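Local coordinates for odorant binding protein 4 (Chrysopa pallens, PDB 6JPM) that probably binds small odorant molecules, as a secreted member of the PBP/GOBP family of insect odorant-binding proteins, at residues A[14-24]-A[42-53]; A[1-9]-A[71-79]. One frame throughout, in Å; residues are numbered along the deposited sequence.

Contact 1: residues A[14-24]-A[42-53]; sequences MRKMCQPKTKV and KMMCYMNCILET
C18 and C49 are joined by a disulfide (SG to SG 2.0 Å, chi3 -75°) that pins helix 14-22 to helix 42-53 where C18 CA and C49 CA lie 5.8 Å apart. The helices run roughly antiparallel at 145° and pack knobs-into-holes. The C49 side chain enters a hole formed by M17, C18, K21 and T22, while C18 sits among Y46, C49, I50 and T53. Y46 is the large knob in return. With its CG anti to the backbone N (chi1 171°), the ring is laid against the other helix among R15, C18, Q19 and T22: V24 CG1 reaches CD1 obliquely at 3.6 Å, C18 CB comes obliquely to within 3.7 Å of CE1, and I50 CG1 covers one face, offset toward the rim. The R15 methylenes pass beside the phenol oxygen, which hydrogen-bonds to the backbone oxygen of P119. Without the ring, as with an alanine here, a gap is likely to open between C18 and V24, and the terminal oxygen of P119 would probably lose its phenol partner. T22 OG1 donates to C18 O (3.0 Å) within its own helix, and the methyl CG2 packs against the backbone of C45. At the other end M17 CE and T53 meet tip to tip, CE lying 3.1 Å from OG1, a hydroxyl already given to C49 O. Around this pair, helix 26-32 borders R15, V24 and M43, helix 99-111 covers M44, M47, N48 and L51 and is tied on by the C45-C98 disulfide, and strand 57-58 meets N48 and L51.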
loop_
_atom_site.group_PDB
_atom_site.type_symbol
_atom_site.label_atom_id
_atom_site.label_comp_id
_atom_site.label_asym_id
_atom_site.label_seq_id
_atom_site.Cartn_x
_atom_site.Cartn_y
_atom_site.Cartn_z
ATOM N N MET A 14 -10.994 -3.882 0.911
ATOM C CA MET A 14 -9.981 -4.185 -0.096
ATOM C C MET A 14 -9.272 -5.492 0.220
ATOM O O MET A 14 -8.963 -6.281 -0.682
ATOM C CB MET A 14 -8.967 -3.044 -0.184
ATOM C CG MET A 14 -9.544 -1.758 -0.731
ATOM S SD MET A 14 -8.262 -0.525 -1.054
ATOM C CE MET A 14 -9.235 0.736 -1.866
ATOM N N ARG A 15 -8.985 -5.737 1.496
ATOM C CA ARG A 15 -8.335 -6.988 1.856
ATOM C C ARG A 15 -9.225 -8.175 1.520
ATOM O O ARG A 15 -8.754 -9.166 0.956
ATOM C CB ARG A 15 -7.962 -6.994 3.335
ATOM C CG ARG A 15 -7.182 -8.244 3.731
ATOM C CD ARG A 15 -7.536 -8.647 5.091
ATOM N NE ARG A 15 -7.106 -9.996 5.422
ATOM C CZ ARG A 15 -6.233 -10.250 6.380
ATOM N NH1 ARG A 15 -5.717 -9.240 7.052
ATOM N NH2 ARG A 15 -5.879 -11.498 6.674
ATOM N N LYS A 16 -10.516 -8.079 1.850
ATOM C CA LYS A 16 -11.472 -9.149 1.573
ATOM C C LYS A 16 -11.526 -9.484 0.093
ATOM O O LYS A 16 -11.741 -10.637 -0.277
ATOM C CB LYS A 16 -12.871 -8.744 2.046
ATOM C CG LYS A 16 -13.093 -8.790 3.534
ATOM C CD LYS A 16 -14.530 -8.370 3.825
ATOM C CE LYS A 16 -14.880 -8.448 5.294
ATOM N NZ LYS A 16 -16.184 -7.757 5.538
ATOM N N MET A 17 -11.319 -8.496 -0.774
ATOM C CA MET A 17 -11.280 -8.804 -2.196
ATOM C C MET A 17 -9.918 -9.350 -2.625
ATOM O O MET A 17 -9.849 -10.339 -3.365
ATOM C CB MET A 17 -11.631 -7.558 -2.995
ATOM C CG MET A 17 -11.288 -7.715 -4.458
ATOM S SD MET A 17 -11.220 -6.123 -5.261
ATOM C CE MET A 17 -9.922 -5.341 -4.324
ATOM N N CYS A 18 -8.824 -8.740 -2.160
ATOM C CA CYS A 18 -7.506 -9.069 -2.703
ATOM C C CYS A 18 -6.889 -10.323 -2.105
ATOM O O CYS A 18 -6.064 -10.966 -2.764
ATOM C CB CYS A 18 -6.545 -7.903 -2.491
ATOM S SG CYS A 18 -6.868 -6.570 -3.670
ATOM N N GLN A 19 -7.218 -10.670 -0.858
ATOM C CA GLN A 19 -6.588 -11.855 -0.282
ATOM C C GLN A 19 -7.030 -13.129 -0.996
ATOM O O GLN A 19 -6.147 -13.908 -1.402
ATOM C CB GLN A 19 -6.835 -11.915 1.233
ATOM C CG GLN A 19 -6.356 -13.228 1.876
ATOM C CD GLN A 19 -6.362 -13.199 3.405
ATOM O OE1 GLN A 19 -7.152 -12.481 4.016
ATOM N NE2 GLN A 19 -5.482 -13.972 4.020
ATOM N N PRO A 20 -8.321 -13.407 -1.205
ATOM C CA PRO A 20 -8.698 -14.618 -1.950
ATOM C C PRO A 20 -8.193 -14.632 -3.380
ATOM O O PRO A 20 -8.007 -15.712 -3.946
ATOM C CB PRO A 20 -10.237 -14.601 -1.933
ATOM C CG PRO A 20 -10.638 -13.580 -0.976
ATOM C CD PRO A 20 -9.505 -12.636 -0.776
ATOM N N LYS A 21 -7.996 -13.473 -3.998
ATOM C CA LYS A 21 -7.528 -13.436 -5.374
ATOM C C LYS A 21 -6.075 -13.842 -5.498
ATOM O O LYS A 21 -5.674 -14.370 -6.535
ATOM C CB LYS A 21 -7.748 -12.034 -5.938
ATOM C CG LYS A 21 -7.498 -11.895 -7.419
ATOM C CD LYS A 21 -7.755 -10.457 -7.884
ATOM C CE LYS A 21 -9.136 -9.955 -7.465
ATOM N NZ LYS A 21 -9.415 -8.573 -7.960
ATOM N N THR A 22 -5.324 -13.645 -4.439
ATOM C CA THR A 22 -3.867 -13.889 -4.477
ATOM C C THR A 22 -3.437 -15.063 -3.607
ATOM O O THR A 22 -2.330 -15.433 -3.763
ATOM C CB THR A 22 -3.106 -12.625 -4.061
ATOM O OG1 THR A 22 -3.421 -12.278 -2.713
ATOM C CG2 THR A 22 -3.359 -11.477 -5.003
ATOM N N LYS A 23 -4.275 -15.497 -2.666
ATOM C CA LYS A 23 -3.998 -16.577 -1.713
ATOM C C LYS A 23 -2.845 -16.254 -0.771
ATOM O O LYS A 23 -2.236 -17.163 -0.188
ATOM C CB LYS A 23 -3.732 -17.903 -2.426
ATOM C CG LYS A 23 -4.923 -18.370 -3.219
ATOM C CD LYS A 23 -6.055 -18.766 -2.318
ATOM C CE LYS A 23 -5.787 -20.140 -1.741
ATOM N NZ LYS A 23 -5.085 -21.017 -2.724
ATOM N N VAL A 24 -2.542 -14.971 -0.579
ATOM C CA VAL A 24 -1.641 -14.594 0.497
ATOM C C VAL A 24 -2.249 -15.083 1.809
ATOM O O VAL A 24 -3.478 -15.128 1.954
ATOM C CB VAL A 24 -1.430 -13.069 0.458
ATOM C CG1 VAL A 24 -2.737 -12.323 0.736
ATOM C CG2 VAL A 24 -0.318 -12.641 1.392
ATOM N N LYS A 42 2.824 -14.484 -3.661
ATOM C CA LYS A 42 1.462 -14.215 -3.137
ATOM C C LYS A 42 1.435 -12.891 -2.361
ATOM O O LYS A 42 0.557 -12.157 -2.560
ATOM C CB LYS A 42 0.893 -15.371 -2.316
ATOM C CG LYS A 42 0.847 -16.719 -3.004
ATOM C CD LYS A 42 0.224 -17.783 -2.163
ATOM C CE LYS A 42 1.216 -18.700 -1.501
ATOM N NZ LYS A 42 2.026 -18.060 -0.451
ATOM N N MET A 43 2.419 -12.640 -1.527
ATOM C CA MET A 43 2.497 -11.381 -0.773
ATOM C C MET A 43 2.681 -10.229 -1.767
ATOM O O MET A 43 2.036 -9.266 -1.607
ATOM C CB MET A 43 3.683 -11.430 0.179
ATOM C CG MET A 43 3.808 -10.259 1.086
ATOM S SD MET A 43 2.509 -10.144 2.254
ATOM C CE MET A 43 1.588 -8.769 1.613
ATOM N N MET A 44 3.548 -10.413 -2.754
ATOM C CA MET A 44 3.841 -9.398 -3.798
ATOM C C MET A 44 2.579 -9.085 -4.604
ATOM O O MET A 44 2.251 -7.958 -4.724
ATOM C CB MET A 44 4.988 -9.817 -4.720
ATOM C CG MET A 44 6.326 -9.727 -4.059
ATOM S SD MET A 44 7.804 -9.878 -5.025
ATOM C CE MET A 44 7.339 -11.065 -6.263
ATOM N N CYS A 45 1.881 -10.108 -5.041
ATOM C CA CYS A 45 0.662 -9.923 -5.842
ATOM C C CYS A 45 -0.457 -9.324 -5.000
ATOM O O CYS A 45 -1.175 -8.581 -5.525
ATOM C CB CYS A 45 0.348 -11.146 -6.688
ATOM S SG CYS A 45 1.627 -11.371 -7.943
ATOM N N TYR A 46 -0.494 -9.624 -3.708
ATOM C CA TYR A 46 -1.491 -9.006 -2.806
ATOM C C TYR A 46 -1.254 -7.494 -2.768
ATOM O O TYR A 46 -2.166 -6.802 -2.900
ATOM C CB TYR A 46 -1.489 -9.616 -1.407
ATOM C CG TYR A 46 -2.335 -8.878 -0.411
ATOM C CD1 TYR A 46 -3.692 -9.080 -0.353
ATOM C CD2 TYR A 46 -1.783 -7.965 0.461
ATOM C CE1 TYR A 46 -4.466 -8.421 0.570
ATOM C CE2 TYR A 46 -2.541 -7.305 1.399
ATOM C CZ TYR A 46 -3.897 -7.521 1.437
ATOM O OH TYR A 46 -4.682 -6.879 2.307
ATOM N N MET A 47 -0.018 -7.070 -2.538
ATOM C CA MET A 47 0.326 -5.629 -2.512
ATOM C C MET A 47 -0.012 -4.975 -3.868
ATOM O O MET A 47 -0.511 -3.886 -3.878
ATOM C CB MET A 47 1.777 -5.379 -2.090
ATOM C CG MET A 47 2.067 -5.606 -0.604
ATOM S SD MET A 47 0.729 -5.354 0.559
ATOM C CE MET A 47 0.595 -3.585 0.519
ATOM N N ASN A 48 0.256 -5.654 -4.969
ATOM C CA ASN A 48 -0.095 -5.143 -6.310
ATOM C C ASN A 48 -1.615 -4.953 -6.414
ATOM O O ASN A 48 -2.039 -3.952 -6.851
ATOM C CB ASN A 48 0.428 -6.027 -7.423
ATOM C CG ASN A 48 0.182 -5.386 -8.764
ATOM O OD1 ASN A 48 0.664 -4.323 -9.043
ATOM N ND2 ASN A 48 -0.641 -5.999 -9.557
ATOM N N CYS A 49 -2.359 -5.956 -5.990
ATOM C CA CYS A 49 -3.831 -5.937 -5.990
ATOM C C CYS A 49 -4.309 -4.766 -5.134
ATOM O O CYS A 49 -5.107 -4.087 -5.582
ATOM C CB CYS A 49 -4.406 -7.236 -5.463
ATOM S SG CYS A 49 -6.210 -7.290 -5.453
ATOM N N ILE A 50 -3.778 -4.592 -3.938
ATOM C CA ILE A 50 -4.227 -3.523 -3.050
ATOM C C ILE A 50 -3.971 -2.163 -3.691
ATOM O O ILE A 50 -4.867 -1.316 -3.774
ATOM C CB ILE A 50 -3.532 -3.634 -1.680
ATOM C CG1 ILE A 50 -4.092 -4.813 -0.850
ATOM C CG2 ILE A 50 -3.623 -2.307 -0.930
ATOM C CD1 ILE A 50 -5.598 -4.738 -0.535
ATOM N N LEU A 51 -2.741 -1.934 -4.152
ATOM C CA LEU A 51 -2.380 -0.625 -4.684
ATOM C C LEU A 51 -3.004 -0.371 -6.052
ATOM O O LEU A 51 -3.276 0.779 -6.393
ATOM C CB LEU A 51 -0.859 -0.478 -4.734
ATOM C CG LEU A 51 -0.219 -0.334 -3.353
ATOM C CD1 LEU A 51 1.247 -0.730 -3.405
ATOM C CD2 LEU A 51 -0.387 1.124 -2.840
ATOM N N GLU A 52 -3.257 -1.415 -6.844
ATOM C CA GLU A 52 -4.073 -1.213 -8.043
ATOM C C GLU A 52 -5.497 -0.811 -7.668
ATOM O O GLU A 52 -6.067 0.110 -8.257
ATOM C CB GLU A 52 -4.098 -2.476 -8.904
ATOM C CG GLU A 52 -2.893 -2.638 -9.832
ATOM C CD GLU A 52 -3.046 -3.841 -10.756
ATOM O OE1 GLU A 52 -4.053 -4.569 -10.608
ATOM O OE2 GLU A 52 -2.168 -4.068 -11.618
ATOM N N THR A 53 -6.070 -1.476 -6.667
ATOM C CA THR A 53 -7.425 -1.144 -6.231
ATOM C C THR A 53 -7.508 0.273 -5.685
ATOM O O THR A 53 -8.516 0.953 -5.892
ATOM C CB THR A 53 -7.887 -2.157 -5.191
ATOM O OG1 THR A 53 -7.880 -3.451 -5.790
ATOM C CG2 THR A 53 -9.293 -1.840 -4.684
#

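Contact 2: residues A[1-9]-A[71-79]; sequences MLTEAQMAS and MPTLPKKYQ
P75 touches both L2 and M7 where the N-terminal arm and the capped start of helix 4-22 meet the turn leading into helix 76-89. The cap is a capping box: T3 OG1 accepts from Q6 N, and Q6 OE1 takes the backbone N-H of T3 in its carbonyl plane. The tight part of the contact is centred on the proline ring. Its CG comes within 3.2 Å of L2 O, and its CD is 3.4 Å from M7 SD. The M7 chain runs out extended as far as SD and then bends at its last torsion, which carries the methyl to Y78, CE lying 3.9 Å from CE2. The sulfur stands 4.9 Å from the ring centroid, 45° off the normal, an oblique Met-aromatic contact. F117, from the C-terminal tail, also touches M7 and packs edge-to-face with Y78, so a third piece of chain joins the contact on this side. The outer side is looser and built from exposed residues. There E4 and K77 form a salt bridge, their chains crossing at about a right angle, although the modelled position of the lysine nitrogen is uncertain; K77 CD lies over one face of the Y78 ring. M1 bends along the backbone of 72-76, its SD 3.3 Å from L74 O. One backbone hydrogen bond fastens the arm: L2 N donates to T73 O at 2.9 Å, arriving from above the carbonyl plane, 36° out of it.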
loop_
_atom_site.group_PDB
_atom_site.type_symbol
_atom_site.label_atom_id
_atom_site.label_comp_id
_atom_site.label_asym_id
_atom_site.label_seq_id
_atom_site.Cartn_x
_atom_site.Cartn_y
_atom_site.Cartn_z
ATOM N N MET A 1 -12.712 14.991 3.185
ATOM C CA MET A 1 -11.809 14.294 4.093
ATOM C C MET A 1 -12.464 13.042 4.649
ATOM O O MET A 1 -13.638 13.053 5.011
ATOM C CB MET A 1 -11.381 15.202 5.245
ATOM C CG MET A 1 -9.894 15.496 5.294
ATOM S SD MET A 1 -9.214 15.470 6.969
ATOM C CE MET A 1 -10.411 16.479 7.848
ATOM N N LEU A 2 -11.701 11.960 4.720
ATOM C CA LEU A 2 -12.196 10.713 5.279
ATOM C C LEU A 2 -11.865 10.634 6.764
ATOM O O LEU A 2 -10.845 11.153 7.222
ATOM C CB LEU A 2 -11.590 9.511 4.551
ATOM C CG LEU A 2 -12.177 9.117 3.194
ATOM C CD1 LEU A 2 -11.306 8.070 2.515
ATOM C CD2 LEU A 2 -13.594 8.595 3.365
ATOM N N THR A 3 -12.747 9.981 7.515
ATOM C CA THR A 3 -12.432 9.650 8.893
ATOM C C THR A 3 -11.553 8.408 8.934
ATOM O O THR A 3 -11.472 7.646 7.971
ATOM C CB THR A 3 -13.701 9.407 9.706
ATOM O OG1 THR A 3 -14.363 8.230 9.221
ATOM C CG2 THR A 3 -14.641 10.606 9.603
ATOM N N GLU A 4 -10.886 8.209 10.073
ATOM C CA GLU A 4 -10.059 7.018 10.226
ATOM C C GLU A 4 -10.895 5.747 10.171
ATOM O O GLU A 4 -10.420 4.713 9.690
ATOM C CB GLU A 4 -9.273 7.080 11.537
ATOM C CG GLU A 4 -8.457 8.348 11.709
ATOM C CD GLU A 4 -7.422 8.235 12.814
ATOM O OE1 GLU A 4 -7.002 7.096 13.113
ATOM O OE2 GLU A 4 -7.024 9.280 13.378
ATOM N N ALA A 5 -12.136 5.806 10.653
ATOM C CA ALA A 5 -12.987 4.622 10.642
ATOM C C ALA A 5 -13.364 4.228 9.220
ATOM O O ALA A 5 -13.448 3.037 8.905
ATOM C CB ALA A 5 -14.240 4.869 11.482
ATOM N N GLN A 6 -13.618 5.215 8.355
ATOM C CA GLN A 6 -13.892 4.907 6.956
ATOM C C GLN A 6 -12.661 4.340 6.265
ATOM O O GLN A 6 -12.784 3.464 5.404
ATOM C CB GLN A 6 -14.381 6.154 6.222
ATOM C CG GLN A 6 -15.735 6.665 6.666
ATOM C CD GLN A 6 -15.935 8.121 6.307
ATOM O OE1 GLN A 6 -15.094 8.964 6.611
ATOM N NE2 GLN A 6 -17.044 8.422 5.647
ATOM N N MET A 7 -11.476 4.825 6.637
ATOM C CA MET A 7 -10.229 4.298 6.093
ATOM C C MET A 7 -10.025 2.840 6.497
ATOM O O MET A 7 -9.679 1.999 5.664
ATOM C CB MET A 7 -9.055 5.147 6.573
ATOM C CG MET A 7 -8.425 6.006 5.514
ATOM S SD MET A 7 -6.989 6.860 6.192
ATOM C CE MET A 7 -5.927 5.487 6.618
ATOM N N ALA A 8 -10.225 2.525 7.779
ATOM C CA ALA A 8 -10.072 1.141 8.215
ATOM C C ALA A 8 -11.129 0.251 7.582
ATOM O O ALA A 8 -10.851 -0.899 7.233
ATOM C CB ALA A 8 -10.132 1.052 9.740
ATOM N N SER A 9 -12.344 0.774 7.406
ATOM C CA SER A 9 -13.412 -0.016 6.801
ATOM C C SER A 9 -13.136 -0.270 5.324
ATOM O O SER A 9 -13.287 -1.394 4.837
ATOM C CB SER A 9 -14.760 0.689 6.989
ATOM O OG SER A 9 -15.756 0.147 6.130
ATOM N N MET A 71 -4.514 12.626 -1.636
ATOM C CA MET A 71 -3.964 13.300 -0.463
ATOM C C MET A 71 -4.979 14.161 0.290
ATOM O O MET A 71 -4.979 14.115 1.531
ATOM C CB MET A 71 -2.747 14.146 -0.871
ATOM C CG MET A 71 -1.472 13.356 -1.137
ATOM S SD MET A 71 -0.645 12.802 0.367
ATOM C CE MET A 71 -1.125 14.112 1.497
ATOM N N PRO A 72 -5.845 14.954 -0.357
ATOM C CA PRO A 72 -6.843 15.711 0.416
ATOM C C PRO A 72 -7.950 14.861 1.026
ATOM O O PRO A 72 -8.711 15.386 1.848
ATOM C CB PRO A 72 -7.409 16.710 -0.609
ATOM C CG PRO A 72 -7.088 16.136 -1.929
ATOM C CD PRO A 72 -5.783 15.419 -1.753
ATOM N N THR A 73 -8.079 13.584 0.664
ATOM C CA THR A 73 -9.050 12.736 1.346
ATOM C C THR A 73 -8.490 12.098 2.611
ATOM O O THR A 73 -9.245 11.448 3.343
ATOM C CB THR A 73 -9.556 11.636 0.412
ATOM O OG1 THR A 73 -8.446 10.860 -0.059
ATOM C CG2 THR A 73 -10.302 12.238 -0.765
ATOM N N LEU A 74 -7.191 12.261 2.880
ATOM C CA LEU A 74 -6.570 11.635 4.037
ATOM C C LEU A 74 -6.918 12.403 5.309
ATOM O O LEU A 74 -6.995 13.634 5.286
ATOM C CB LEU A 74 -5.053 11.592 3.878
ATOM C CG LEU A 74 -4.441 10.625 2.869
ATOM C CD1 LEU A 74 -2.937 10.801 2.851
ATOM C CD2 LEU A 74 -4.811 9.195 3.230
ATOM N N PRO A 75 -7.139 11.703 6.424
ATOM C CA PRO A 75 -7.180 12.389 7.717
ATOM C C PRO A 75 -5.893 13.169 7.920
ATOM O O PRO A 75 -4.806 12.707 7.559
ATOM C CB PRO A 75 -7.316 11.244 8.727
ATOM C CG PRO A 75 -7.916 10.116 7.949
ATOM C CD PRO A 75 -7.382 10.257 6.551
ATOM N N LYS A 76 -6.027 14.376 8.480
ATOM C CA LYS A 76 -4.874 15.268 8.599
ATOM C C LYS A 76 -3.732 14.619 9.370
ATOM O O LYS A 76 -2.565 14.946 9.139
ATOM C CB LYS A 76 -5.287 16.580 9.270
ATOM C CG LYS A 76 -5.917 16.417 10.644
ATOM C CD LYS A 76 -5.534 17.581 11.565
ATOM C CE LYS A 76 -5.901 18.934 10.960
ATOM N NZ LYS A 76 -7.380 19.144 10.861
ATOM N N LYS A 77 -4.027 13.675 10.239
ATOM C CA LYS A 77 -2.906 13.057 10.974
ATOM C C LYS A 77 -2.034 12.209 10.047
ATOM O O LYS A 77 -0.927 11.946 10.421
ATOM C CB LYS A 77 -3.417 12.274 12.180
ATOM C CG LYS A 77 -4.304 11.084 11.885
ATOM C CD LYS A 77 -3.636 9.774 12.267
ATOM C CE LYS A 77 -4.012 9.245 13.631
ATOM N NZ LYS A 77 -4.670 7.924 13.523
ATOM N N TYR A 78 -2.520 11.877 8.859
ATOM C CA TYR A 78 -1.754 11.033 7.917
ATOM C C TYR A 78 -1.205 11.901 6.796
ATOM O O TYR A 78 -0.210 11.524 6.225
ATOM C CB TYR A 78 -2.651 9.933 7.343
ATOM C CG TYR A 78 -2.910 8.781 8.273
ATOM C CD1 TYR A 78 -1.886 7.968 8.681
ATOM C CD2 TYR A 78 -4.168 8.518 8.768
ATOM C CE1 TYR A 78 -2.094 6.913 9.539
ATOM C CE2 TYR A 78 -4.403 7.465 9.630
ATOM C CZ TYR A 78 -3.359 6.657 10.018
ATOM O OH TYR A 78 -3.543 5.610 10.858
ATOM N N GLN A 79 -1.789 13.073 6.591
ATOM C CA GLN A 79 -1.398 13.958 5.473
ATOM C C GLN A 79 0.104 14.229 5.423
ATOM O O GLN A 79 0.708 14.017 4.420
ATOM C CB GLN A 79 -2.182 15.254 5.536
ATOM C CG GLN A 79 -2.742 15.652 4.191
ATOM C CD GLN A 79 -4.238 15.736 4.250
ATOM O OE1 GLN A 79 -4.833 15.627 5.307
ATOM N NE2 GLN A 79 -4.860 15.933 3.106
#

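Overall arrangement
Helix 4-22 links the two contacts: its first turn and the arm before it serve contact 2, its last turns contact 1. Their centres lie 21 Å apart, and although the nearest atoms come to about 5 Å, the contacts do not touch. Along the chain the order is 1-9, 14-24, 42-53, 71-79, so contact 1 falls wholly within the span that contact 2 brings together. The first helix is thus held at one end by a disulfide to helix 41-53, and at the other by surface contacts with the start of helix 76-89. The C-terminal tail reaches both, through P119 and F117, consistent with the compact, disulfide-braced helical fold of insect odorant-binding proteins.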